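PDB 4CP6: choline binding protein PCPA from Streptococcus pneumoniae, which is a pneumococcal surface antigen that probably attaches to choline of the cell wall and displays an elongated leucine-rich-repeat domain. Local coordinates for residues 355-358 and 359-363; 383-386 and 387-391. All coordinates share one frame; numbering follows the deposited sequence.

Contact 1 of 2, residues 355-358 and 359-363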
ATOM      1  N   PHE A 355       8.531   8.367 -22.197  1.00 10.73           N
ATOM      2  CA  PHE A 355       8.986   8.009 -20.842  1.00 10.97           C
ATOM      3  C   PHE A 355       9.197   6.507 -20.644  1.00 12.46           C
ATOM      4  O   PHE A 355       9.082   5.992 -19.524  1.00 13.50           O
ATOM      5  CB  PHE A 355       8.008   8.565 -19.779  1.00 13.29           C
ATOM      6  CG  PHE A 355       7.754  10.052 -19.923  1.00 14.52           C
ATOM      7  CD1 PHE A 355       8.798  10.960 -19.850  1.00 18.46           C
ATOM      8  CD2 PHE A 355       6.478  10.529 -20.178  1.00 17.22           C
ATOM      9  CE1 PHE A 355       8.565  12.331 -19.980  1.00 21.77           C
ATOM     10  CE2 PHE A 355       6.244  11.903 -20.325  1.00 20.61           C
ATOM     11  CZ  PHE A 355       7.289  12.788 -20.216  1.00 19.39           C
ATOM     12  N   PHE A 356       9.559   5.811 -21.704  1.00 10.20           N
ATOM     13  CA  PHE A 356       9.769   4.370 -21.696  1.00  9.56           C
ATOM     14  C   PHE A 356      10.968   3.930 -20.862  1.00 11.61           C
ATOM     15  O   PHE A 356      10.854   3.013 -20.026  1.00 10.55           O
ATOM     16  CB  PHE A 356       9.917   3.935 -23.143  1.00 10.91           C
ATOM     17  CG  PHE A 356      10.063   2.465 -23.413  1.00 11.05           C
ATOM     18  CD1 PHE A 356       8.994   1.594 -23.215  1.00 11.80           C
ATOM     19  CD2 PHE A 356      11.230   1.963 -23.990  1.00 11.72           C
ATOM     20  CE1 PHE A 356       9.104   0.232 -23.547  1.00 12.56           C
ATOM     21  CE2 PHE A 356      11.338   0.608 -24.321  1.00 13.68           C
ATOM     22  CZ  PHE A 356      10.266  -0.237 -24.105  1.00 12.94           C
ATOM     23  N   LEU A 357      12.129   4.609 -21.049  1.00  9.86           N
ATOM     24  CA  LEU A 357      13.352   4.201 -20.370  1.00  9.63           C
ATOM     25  C   LEU A 357      14.116   5.440 -19.961  1.00 10.98           C
ATOM     26  O   LEU A 357      14.351   6.327 -20.796  1.00 11.36           O
ATOM     27  CB  LEU A 357      14.131   3.289 -21.303  1.00  9.84           C
ATOM     28  CG  LEU A 357      15.454   2.781 -20.778  1.00 11.60           C
ATOM     29  CD1 LEU A 357      15.265   1.910 -19.505  1.00 11.33           C
ATOM     30  CD2 LEU A 357      16.190   2.009 -21.833  1.00 11.62           C
ATOM     31  N   SER A 358      14.440   5.551 -18.671  1.00 10.08           N
ATOM     32  CA  SER A 358      15.048   6.767 -18.142  1.00  9.98           C
ATOM     33  C   SER A 358      15.689   6.477 -16.795  1.00 11.62           C
ATOM     34  O   SER A 358      15.645   5.350 -16.278  1.00 10.57           O
ATOM     35  CB  SER A 358      13.991   7.875 -17.979  1.00 12.07           C
ATOM     36  OG  SER A 358      12.992   7.480 -17.046  1.00 13.44           O
ATOM     37  N   GLY A 359      16.269   7.523 -16.202  1.00 12.69           N
ATOM     38  CA  GLY A 359      16.877   7.432 -14.883  1.00 12.31           C
ATOM     39  C   GLY A 359      18.272   6.854 -14.879  1.00 13.31           C
ATOM     40  O   GLY A 359      18.951   6.834 -15.903  1.00 13.04           O
ATOM     41  N   VAL A 360      18.723   6.396 -13.709  1.00 13.04           N
ATOM     42  CA  VAL A 360      20.086   5.874 -13.587  1.00 13.28           C
ATOM     43  C   VAL A 360      20.208   4.575 -14.372  1.00 14.99           C
ATOM     44  O   VAL A 360      19.507   3.599 -14.080  1.00 14.89           O
ATOM     45  CB  VAL A 360      20.524   5.738 -12.101  1.00 17.75           C
ATOM     46  CG1 VAL A 360      21.878   5.047 -11.998  1.00 18.52           C
ATOM     47  CG2 VAL A 360      20.584   7.112 -11.430  1.00 18.24           C
ATOM     48  N   LEU A 361      21.111   4.554 -15.354  1.00 12.56           N
ATOM     49  CA  LEU A 361      21.326   3.415 -16.235  1.00 12.05           C
ATOM     50  C   LEU A 361      22.831   3.261 -16.492  1.00 14.96           C
ATOM     51  O   LEU A 361      23.258   3.036 -17.622  1.00 14.32           O
ATOM     52  CB  LEU A 361      20.551   3.628 -17.575  1.00 11.85           C
ATOM     53  CG  LEU A 361      19.024   3.658 -17.453  1.00 12.09           C
ATOM     54  CD1 LEU A 361      18.395   4.230 -18.697  1.00 11.35           C
ATOM     55  CD2 LEU A 361      18.463   2.253 -17.133  1.00 13.06           C
ATOM     56  N   ASP A 362      23.603   3.292 -15.407  1.00 14.58           N
ATOM     57  CA  ASP A 362      25.067   3.273 -15.466  1.00 15.13           C
ATOM     58  C   ASP A 362      25.700   2.109 -16.189  1.00 18.89           C
ATOM     59  O   ASP A 362      26.787   2.258 -16.768  1.00 20.18           O
ATOM     60  CB  ASP A 362      25.643   3.343 -14.050  1.00 16.96           C
ATOM     61  CG  ASP A 362      25.469   4.683 -13.358  1.00 30.39           C
ATOM     62  OD1 ASP A 362      25.096   5.663 -14.037  1.00 31.93           O
ATOM     63  OD2 ASP A 362      25.718   4.753 -12.139  1.00 36.28           O
ATOM     64  N   SER A 363      25.061   0.941 -16.155  1.00 14.61           N
ATOM     65  CA  SER A 363      25.629  -0.272 -16.732  1.00 13.34           C
ATOM     66  C   SER A 363      25.068  -0.619 -18.105  1.00 14.58           C
ATOM     67  O   SER A 363      25.459  -1.627 -18.697  1.00 14.11           O
ATOM     68  CB  SER A 363      25.417  -1.449 -15.783  1.00 15.38           C
ATOM     69  OG  SER A 363      25.889  -1.200 -14.472  1.00 17.47           O
TER

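Contact 2 of 2, residues 383-386 and 387-391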
ATOM      1  N   PHE A 383      13.246   7.746 -24.887  1.00 10.65           N
ATOM      2  CA  PHE A 383      14.504   7.432 -24.219  1.00 10.24           C
ATOM      3  C   PHE A 383      15.146   8.657 -23.619  1.00 12.37           C
ATOM      4  O   PHE A 383      15.213   9.720 -24.263  1.00 11.50           O
ATOM      5  CB  PHE A 383      15.491   6.850 -25.260  1.00 11.03           C
ATOM      6  CG  PHE A 383      15.054   5.520 -25.817  1.00 10.30           C
ATOM      7  CD1 PHE A 383      15.143   4.363 -25.053  1.00 11.12           C
ATOM      8  CD2 PHE A 383      14.587   5.412 -27.128  1.00 11.51           C
ATOM      9  CE1 PHE A 383      14.721   3.134 -25.566  1.00 11.54           C
ATOM     10  CE2 PHE A 383      14.221   4.169 -27.658  1.00 12.49           C
ATOM     11  CZ  PHE A 383      14.291   3.041 -26.873  1.00 11.44           C
ATOM     12  N   ALA A 384      15.674   8.513 -22.413  1.00 10.92           N
ATOM     13  CA  ALA A 384      16.529   9.496 -21.775  1.00 10.65           C
ATOM     14  C   ALA A 384      17.638   8.643 -21.191  1.00 13.12           C
ATOM     15  O   ALA A 384      17.575   8.177 -20.036  1.00 12.83           O
ATOM     16  CB  ALA A 384      15.793  10.278 -20.697  1.00 11.43           C
ATOM     17  N   ILE A 385      18.606   8.317 -22.057  1.00 10.55           N
ATOM     18  CA  ILE A 385      19.632   7.337 -21.734  1.00 10.96           C
ATOM     19  C   ILE A 385      21.043   7.844 -22.030  1.00 11.97           C
ATOM     20  O   ILE A 385      21.211   8.796 -22.806  1.00 11.66           O
ATOM     21  CB  ILE A 385      19.361   6.035 -22.549  1.00 12.89           C
ATOM     22  CG1 ILE A 385      19.476   6.258 -24.084  1.00 13.70           C
ATOM     23  CG2 ILE A 385      17.990   5.424 -22.181  1.00 12.46           C
ATOM     24  CD1 ILE A 385      19.429   4.955 -24.916  1.00 12.68           C
ATOM     25  N   PRO A 386      22.086   7.179 -21.485  1.00 11.82           N
ATOM     26  CA  PRO A 386      23.459   7.595 -21.811  1.00 12.14           C
ATOM     27  C   PRO A 386      23.746   7.437 -23.307  1.00 13.00           C
ATOM     28  O   PRO A 386      23.266   6.493 -23.973  1.00 11.34           O
ATOM     29  CB  PRO A 386      24.313   6.650 -20.965  1.00 14.02           C
ATOM     30  CG  PRO A 386      23.402   6.256 -19.806  1.00 16.28           C
ATOM     31  CD  PRO A 386      22.077   6.075 -20.499  1.00 12.36           C
ATOM     32  N   GLU A 387      24.557   8.361 -23.862  1.00 11.53           N
ATOM     33  CA  GLU A 387      24.918   8.297 -25.274  1.00 10.96           C
ATOM     34  C   GLU A 387      25.743   7.051 -25.609  1.00 13.12           C
ATOM     35  O   GLU A 387      25.832   6.664 -26.777  1.00 14.30           O
ATOM     36  CB  GLU A 387      25.642   9.577 -25.690  1.00 12.37           C
ATOM     37  CG  GLU A 387      25.866   9.679 -27.184  1.00 13.47           C
ATOM     38  CD  GLU A 387      26.307  11.070 -27.576  1.00 18.61           C
ATOM     39  OE1 GLU A 387      27.528  11.334 -27.505  1.00 17.66           O
ATOM     40  OE2 GLU A 387      25.429  11.922 -27.838  1.00 17.66           O
ATOM     41  N   THR A 388      26.351   6.425 -24.577  1.00 12.06           N
ATOM     42  CA  THR A 388      27.176   5.226 -24.791  1.00 12.30           C
ATOM     43  C   THR A 388      26.364   3.958 -25.058  1.00 14.34           C
ATOM     44  O   THR A 388      26.927   2.943 -25.475  1.00 15.44           O
ATOM     45  CB  THR A 388      28.069   5.013 -23.595  1.00 14.77           C
ATOM     46  OG1 THR A 388      27.263   5.064 -22.421  1.00 14.62           O
ATOM     47  CG2 THR A 388      29.184   6.044 -23.529  1.00 15.80           C
ATOM     48  N   VAL A 389      25.051   3.981 -24.799  1.00 12.56           N
ATOM     49  CA  VAL A 389      24.246   2.793 -25.050  1.00 11.68           C
ATOM     50  C   VAL A 389      24.234   2.524 -26.558  1.00 13.18           C
ATOM     51  O   VAL A 389      24.035   3.449 -27.348  1.00 13.28           O
ATOM     52  CB  VAL A 389      22.796   2.974 -24.521  1.00 13.25           C
ATOM     53  CG1 VAL A 389      21.942   1.737 -24.831  1.00 11.75           C
ATOM     54  CG2 VAL A 389      22.785   3.249 -23.016  1.00 13.17           C
ATOM     55  N   LYS A 390      24.419   1.259 -26.947  1.00 11.61           N
ATOM     56  CA  LYS A 390      24.388   0.852 -28.337  1.00 12.17           C
ATOM     57  C   LYS A 390      23.028   0.289 -28.685  1.00 12.99           C
ATOM     58  O   LYS A 390      22.468  -0.496 -27.893  1.00 12.78           O
ATOM     59  CB  LYS A 390      25.422  -0.244 -28.614  1.00 12.46           C
ATOM     60  CG  LYS A 390      26.756  -0.080 -27.951  1.00 33.52           C
ATOM     61  CD  LYS A 390      27.490  -1.386 -27.980  1.00 51.09           C
ATOM     62  CE  LYS A 390      28.367  -1.461 -26.780  1.00 67.29           C
ATOM     63  NZ  LYS A 390      29.671  -0.778 -26.970  1.00 80.64           N
ATOM     64  N   PHE A 391      22.519   0.627 -29.862  1.00 12.03           N
ATOM     65  CA  PHE A 391      21.284   0.024 -30.342  1.00 11.72           C
ATOM     66  C   PHE A 391      21.573  -0.979 -31.418  1.00 14.43           C
ATOM     67  O   PHE A 391      22.424  -0.724 -32.296  1.00 14.43           O
ATOM     68  CB  PHE A 391      20.332   1.064 -30.917  1.00 12.54           C
ATOM     69  CG  PHE A 391      19.593   1.904 -29.900  1.00 12.14           C
ATOM     70  CD1 PHE A 391      20.149   3.081 -29.410  1.00 13.19           C
ATOM     71  CD2 PHE A 391      18.316   1.548 -29.480  1.00 11.79           C
ATOM     72  CE1 PHE A 391      19.447   3.876 -28.498  1.00 12.88           C
ATOM     73  CE2 PHE A 391      17.616   2.339 -28.559  1.00 12.91           C
ATOM     74  CZ  PHE A 391      18.187   3.495 -28.070  1.00 11.77           C
TER

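Contact 1 of 2, residues 355-358 and 359-363
Leu357 and Leu361, four residues apart round a bend of the leucine-rich-repeat coil, pack together where strand 357-358 gives way to the following loop. The side chain of Leu357 leaves the strand with CG anti to its backbone N (chi1 179°), which carries the branch point forward along the chain. Leu357 CG lies 3.9 Å from Leu361 CD1. Leu357 CD1 stands 4.0 Å from each of Leu361 CD1 and Leu361 CD2. It thus meets the fork of Leu361, the two side chains meeting at a slant. Leu361 points its side chain back at the strand, CG lying beside its own backbone N (chi1 -65°).

Ser358 joins in through its backbone: its carbonyl O comes within 3.8 Å of Leu361 CD1, a van der Waals touch that extends the leucine pair onto the main chain. Its side chain turns away, and OG is hydrogen-bonded to Asn335 ND2 of the preceding coil, so this buried hydroxyl is satisfied. Gly359 follows with a positive phi of 81°, turning the chain out of the strand; Val360 passes over the exposed outside of the bend before Leu361 dips inward again.

Strand 357-358 is the outermost of three parallel strands, beside strand 334-335, whose Met334 touches Leu357; on the next coil Thr382 and Ala384 bond to the backbone of Leu357. Leu357 also touches Leu343 of strand 342-345, while Phe356 just upstream sets its ring edge-to-face with Phe329.

Contact 2 of 2, residues 383-386 and 387-391
Val389 folds back over Pro386 in a type I beta turn that leads, in this leucine-rich-repeat coil, from a loop into the parallel strand 390-393. The turn is closed by Val389 N, which donates to Pro386 O at 3.2 Å with a nearly straight N-H...O angle of 165°; the donor sits well above the plane of the carbonyl. The same oxygen accepts a weak second bond from Asn410 ND2.

Along the Val389 side chain, CB is the first atom to meet the other limb, lying 3.6 Å from Pro386 O on one hand and 3.9 Å from Ile385 CD1 on the other. Beyond it the branches divide the work. Val389 CG2 settles against the proline, 3.4 Å from Pro386 O and also in touch with the ring carbon CD. Val389 CG1, anti to the backbone N (chi1 178°), lies 4.1 Å from Ile385 CD1.

That methyl, Ile385 CD1, also reaches Phe391, 3.7 Å from its CZ, and so touches both the valine and the ring. Glu387 and Thr388, at the exposed corner of the turn, leave the core to these apolar groups; Glu387 OE2 is hydrogen-bonded to Ser409 N.

Phe383 and Phe391, both buried, form a T-shaped pair, planes at 77° and centroids 5.2 Å apart. Both rings also touch Leu402 of helix 396-405 and Ile367 of strand 366-369. Phe391 supplies the edge and Phe383 the face: Phe391 CZ stands 4.0 Å above the plane of the Phe383 ring, over its centre.

How the contacts relate
Contacts 1 and 2 lie in series along the chain, their centres about 9 Å apart near the C-terminal end of the repeat coil. Both bend the chain from one side of the coil toward the next parallel strand, 366-369 after contact 1 and 390-393 after contact 2. Contact 1 is the more buried, and its side-chain packing is leucine on leucine, with one carbonyl oxygen beside it; contact 2 adds a turn hydrogen bond, an aromatic pair and an exposed polar corner, and meets helix 396-405. They also touch: Leu361 CD1 packs 3.7 Å from Ile385 CG2, and Ala384 N lies 3.0 Å from Leu357 O, a probable hydrogen bond joining successive coils.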